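Local coordinates for protein alpha-galactosidase (Umbelopsis vinacea, PDB 3A5V) that hydrolyses terminal alpha-galactosidic bonds as a tetrameric, N-glycosylated glycoside hydrolase of family 27 with a beta/alpha barrel, at residues Pro9-Asn14 against Ala292-Ser297; Ile260-Lys265 against Lys288-Val293. All coordinates share one frame; numbering follows the deposited sequence.

How the interactions relate
Near the N terminus, residues 9-14 lead into and form strand 11-14, the first strand of the beta/alpha barrel. The chain then runs through the other strands and helices to helix 251-263, where residues 260-265 open interaction 2, passes strand 268-270, and reaches helix 288-294. There 288-293 close the short loop of interaction 2, and 292-297 close the far longer one of interaction 1, so the shorter loop nests within the longer. Both contacts use A292 and V293, and they meet physically: N294 ND2 probably bonds to A262 O, while P9 packs on K265. Together they tie the barrel's first strand to its closing helices.

Interaction 1. Residues Pro9-Asn14 against Ala292-Ser297; sequences PQMGWN and AVNQDS
With CG anti to its carbonyl carbon (chi1 -63°) and the chain bent again at chi2, Q295 folds its amide back toward P9, while N294, CG anti to the backbone N (chi1 -179°), sends its amide to the proline ring. The contact joins the lead-in to the first strand of the beta/alpha barrel, 11-14, with the C-terminal end of helix 288-294. Q295 NE2 donates a nearly straight bond to P9 O (2.9 Å, N-H...O 164°), and its second bond goes to N294 OD1 at 2.8 Å. Both acceptors lie close to the amide plane of Q295, which fixes the rotation of that amide. The other end is held as well: Q295 OE1 is hydrogen-bonded to T8 OG1, and a water reaches both this oxygen and P9 O. N294 and P9 approach from opposite directions, N294 OD1 lying 3.6 Å from P9 CB. Its ND2 also lies near the ring and bonds to A262 O and S266 O, so the amide links the proline to the end of helix 251-263. A leucine in place of Q295 would probably leave P9 O and N294 OD1 without this N-H donor and T8 OG1 without its amide oxygen partner. M11 closes the contact beyond the proline. Its side chain comes across that of Q295 at a slant, CG packing at 3.9 Å from Q295 NE2, and the sulfur SD sits 3.7 Å from the same Q295 NE2.

Interaction 2. Residues Ile260-Lys265 against Lys288-Val293; sequences IWAALK and KEVIAV
A Schellman motif ends helix 251-263 in the beta/alpha barrel domain, and the contact of this helix with helix 288-294 lies beside it. K265, with positive phi, is the C-prime residue: its N bonds to A262 O, and S266 N reaches back to W261 O. From this turn the lysine chain, bent at chi2 (63°) and extended beyond, carries its ammonium to the neighbouring helix. There K265 NZ donates to V293 O over 2.8 Å, the nitrogen standing 29° off the carbonyl plane, and K265 CE follows at 3.3 Å from the same V293 O. S300 O is a second acceptor for NZ, so one buried ammonium joins a carbonyl near the helix end to the chain that follows. Two backbone oxygens acting on it probably offset part of the cost of burying the charge.

The CA atoms of A263 and V293 are 6.2 Å apart, a spacing consistent with the small alanines at the contact. V293 puts CG1 anti to its backbone N (chi1 167°), which lays that methyl 4.0 Å from A263 CA; A263 CB lies farther from it. One turn earlier, V290 CG1 meets A262 CB at 4.1 Å, methyl against methyl, and V290 also touches Y258. V293 also packs on L363, and E289 forms a salt bridge with R361, both partners in the C-terminal beta-sandwich domain. The helix leading to the last barrel strand, 268-270, is thus packed against a helix that comes after that strand, at the seam with the beta sandwich, as in a two-domain family 27 enzyme.

Interaction 1. Residues Pro9-Asn14 against Ala292-Ser297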
# COMPACT_ATOMS: atom_id res chain seq x y z
N PRO A 9 32.02 4.79 1.34
CA PRO A 9 31.23 5.31 0.23
C PRO A 9 32.09 5.87 -0.91
O PRO A 9 33.12 6.51 -0.66
CB PRO A 9 30.40 6.44 0.88
CG PRO A 9 30.29 6.02 2.35
CD PRO A 9 31.65 5.39 2.64
N GLN A 10 31.68 5.62 -2.16
CA GLN A 10 32.41 6.17 -3.32
C GLN A 10 32.33 7.71 -3.38
O GLN A 10 31.38 8.31 -2.90
CB GLN A 10 31.92 5.56 -4.64
CG GLN A 10 30.44 5.89 -5.03
CD GLN A 10 29.41 4.87 -4.54
OE1 GLN A 10 29.56 4.25 -3.48
NE2 GLN A 10 28.33 4.71 -5.31
N MET A 11 33.36 8.33 -3.96
CA MET A 11 33.39 9.77 -4.15
C MET A 11 33.79 10.03 -5.60
O MET A 11 34.57 9.28 -6.19
CB MET A 11 34.39 10.43 -3.20
CG MET A 11 34.12 10.18 -1.70
SD MET A 11 35.43 10.82 -0.62
CE MET A 11 35.43 12.58 -1.05
N GLY A 12 33.26 11.10 -6.18
CA GLY A 12 33.52 11.36 -7.59
C GLY A 12 32.74 12.54 -8.12
O GLY A 12 32.35 13.44 -7.36
N TRP A 13 32.52 12.53 -9.43
CA TRP A 13 31.87 13.62 -10.16
C TRP A 13 31.16 13.02 -11.38
O TRP A 13 31.64 12.04 -11.97
CB TRP A 13 32.92 14.65 -10.57
CG TRP A 13 32.38 15.75 -11.47
CD1 TRP A 13 31.80 16.92 -11.09
CD2 TRP A 13 32.39 15.74 -12.90
NE1 TRP A 13 31.45 17.67 -12.21
CE2 TRP A 13 31.80 16.95 -13.33
CE3 TRP A 13 32.83 14.81 -13.86
CZ2 TRP A 13 31.63 17.27 -14.69
CZ3 TRP A 13 32.69 15.12 -15.21
CH2 TRP A 13 32.08 16.35 -15.62
N ASN A 14 30.03 13.62 -11.75
CA ASN A 14 29.12 13.11 -12.78
C ASN A 14 28.81 14.22 -13.80
O ASN A 14 28.60 15.37 -13.41
CB ASN A 14 27.83 12.57 -12.09
CG ASN A 14 26.76 12.15 -13.08
OD1 ASN A 14 26.15 12.99 -13.74
ND2 ASN A 14 26.53 10.83 -13.19
N ALA A 292 36.56 12.93 6.13
CA ALA A 292 36.94 11.85 7.05
C ALA A 292 35.76 11.25 7.82
O ALA A 292 35.81 10.10 8.26
CB ALA A 292 38.03 12.35 8.02
N VAL A 293 34.70 12.04 8.02
CA VAL A 293 33.48 11.48 8.65
C VAL A 293 32.80 10.49 7.70
O VAL A 293 32.44 9.38 8.10
CB VAL A 293 32.48 12.61 9.07
CG1 VAL A 293 31.09 12.00 9.42
CG2 VAL A 293 33.04 13.41 10.25
N ASN A 294 32.64 10.90 6.44
CA ASN A 294 32.04 10.04 5.40
C ASN A 294 32.86 8.77 5.20
O ASN A 294 32.32 7.67 5.03
CB ASN A 294 31.89 10.83 4.08
CG ASN A 294 31.24 10.00 2.95
OD1 ASN A 294 31.93 9.53 2.05
ND2 ASN A 294 29.91 9.85 2.99
N GLN A 295 34.18 8.92 5.28
CA GLN A 295 35.12 7.84 4.98
C GLN A 295 35.56 7.09 6.25
O GLN A 295 36.48 6.27 6.20
CB GLN A 295 36.35 8.42 4.25
CG GLN A 295 35.97 9.03 2.89
CD GLN A 295 35.50 7.97 1.90
OE1 GLN A 295 36.27 7.09 1.51
NE2 GLN A 295 34.21 8.04 1.50
N ASP A 296 34.88 7.36 7.36
CA ASP A 296 35.24 6.75 8.65
C ASP A 296 35.24 5.21 8.67
O ASP A 296 34.31 4.57 8.16
CB ASP A 296 34.33 7.27 9.77
CG ASP A 296 34.68 6.68 11.12
OD1 ASP A 296 35.66 7.15 11.74
OD2 ASP A 296 34.00 5.72 11.54
N SER A 297 36.26 4.63 9.30
CA SER A 297 36.44 3.17 9.33
C SER A 297 35.37 2.36 10.07
O SER A 297 35.28 1.14 9.88
CB SER A 297 37.85 2.82 9.86
OG SER A 297 37.96 3.23 11.21
O HOH W 1 35.86 6.55 -1.66

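Interaction 2. Residues Ile260-Lys265 against Lys288-Val293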
# COMPACT_ATOMS: atom_id res chain seq x y z
N ILE A 260 24.96 16.30 5.90
CA ILE A 260 24.06 15.17 6.11
C ILE A 260 24.39 14.03 5.14
O ILE A 260 24.43 12.88 5.55
CB ILE A 260 22.55 15.58 6.04
CG1 ILE A 260 22.20 16.61 7.15
CG2 ILE A 260 21.62 14.35 6.16
CD1 ILE A 260 22.41 16.10 8.60
N TRP A 261 24.64 14.35 3.87
CA TRP A 261 25.09 13.33 2.90
C TRP A 261 26.38 12.65 3.42
O TRP A 261 26.51 11.42 3.39
CB TRP A 261 25.39 13.99 1.55
CG TRP A 261 24.21 14.07 0.55
CD1 TRP A 261 24.25 13.67 -0.75
CD2 TRP A 261 22.87 14.60 0.76
NE1 TRP A 261 23.05 13.90 -1.36
CE2 TRP A 261 22.18 14.47 -0.47
CE3 TRP A 261 22.20 15.16 1.87
CZ2 TRP A 261 20.83 14.87 -0.64
CZ3 TRP A 261 20.85 15.56 1.70
CH2 TRP A 261 20.18 15.41 0.45
N ALA A 262 27.33 13.45 3.90
CA ALA A 262 28.58 12.88 4.41
C ALA A 262 28.33 11.98 5.64
O ALA A 262 28.79 10.85 5.71
CB ALA A 262 29.57 14.02 4.76
N ALA A 263 27.59 12.50 6.62
CA ALA A 263 27.38 11.76 7.89
C ALA A 263 26.46 10.55 7.79
O ALA A 263 26.52 9.65 8.64
CB ALA A 263 26.87 12.75 9.00
N LEU A 264 25.59 10.52 6.79
CA LEU A 264 24.75 9.36 6.54
C LEU A 264 25.42 8.33 5.62
O LEU A 264 24.79 7.33 5.25
CB LEU A 264 23.34 9.78 6.04
CG LEU A 264 22.30 9.96 7.17
CD1 LEU A 264 22.80 10.93 8.29
CD2 LEU A 264 20.94 10.47 6.62
N LYS A 265 26.70 8.56 5.32
CA LYS A 265 27.51 7.65 4.50
C LYS A 265 26.90 7.46 3.11
O LYS A 265 26.89 6.35 2.56
CB LYS A 265 27.77 6.31 5.21
CG LYS A 265 29.11 6.22 6.02
CD LYS A 265 29.21 7.19 7.19
CE LYS A 265 30.37 6.79 8.11
NZ LYS A 265 30.53 7.70 9.28
N LYS A 288 38.85 18.29 4.61
CA LYS A 288 39.30 16.92 4.88
C LYS A 288 38.67 16.30 6.11
O LYS A 288 38.50 15.09 6.16
CB LYS A 288 40.84 16.84 5.03
CG LYS A 288 41.60 17.22 3.74
CD LYS A 288 43.12 17.25 4.01
CE LYS A 288 43.87 17.81 2.82
NZ LYS A 288 45.35 17.69 3.09
N GLU A 289 38.36 17.11 7.13
CA GLU A 289 37.80 16.60 8.38
C GLU A 289 36.36 16.13 8.19
O GLU A 289 35.94 15.15 8.79
CB GLU A 289 37.89 17.66 9.49
CG GLU A 289 39.35 18.13 9.77
CD GLU A 289 39.50 18.89 11.08
OE1 GLU A 289 38.67 18.71 12.00
OE2 GLU A 289 40.45 19.68 11.20
N VAL A 290 35.61 16.82 7.33
CA VAL A 290 34.24 16.41 6.99
C VAL A 290 34.26 15.15 6.11
O VAL A 290 33.52 14.20 6.36
CB VAL A 290 33.44 17.54 6.31
CG1 VAL A 290 31.97 17.11 6.08
CG2 VAL A 290 33.50 18.82 7.16
N ILE A 291 35.14 15.13 5.10
CA ILE A 291 35.32 13.93 4.27
C ILE A 291 35.69 12.72 5.14
O ILE A 291 35.17 11.63 4.93
CB ILE A 291 36.38 14.17 3.14
CG1 ILE A 291 35.86 15.23 2.15
CG2 ILE A 291 36.76 12.83 2.42
CD1 ILE A 291 36.95 15.82 1.25
N ALA A 292 36.56 12.93 6.13
CA ALA A 292 36.94 11.85 7.05
C ALA A 292 35.76 11.25 7.82
O ALA A 292 35.81 10.10 8.26
CB ALA A 292 38.03 12.35 8.02
N VAL A 293 34.70 12.04 8.02
CA VAL A 293 33.48 11.48 8.65
C VAL A 293 32.80 10.49 7.70
O VAL A 293 32.44 9.38 8.10
CB VAL A 293 32.48 12.61 9.07
CG1 VAL A 293 31.09 12.00 9.42
CG2 VAL A 293 33.04 13.41 10.25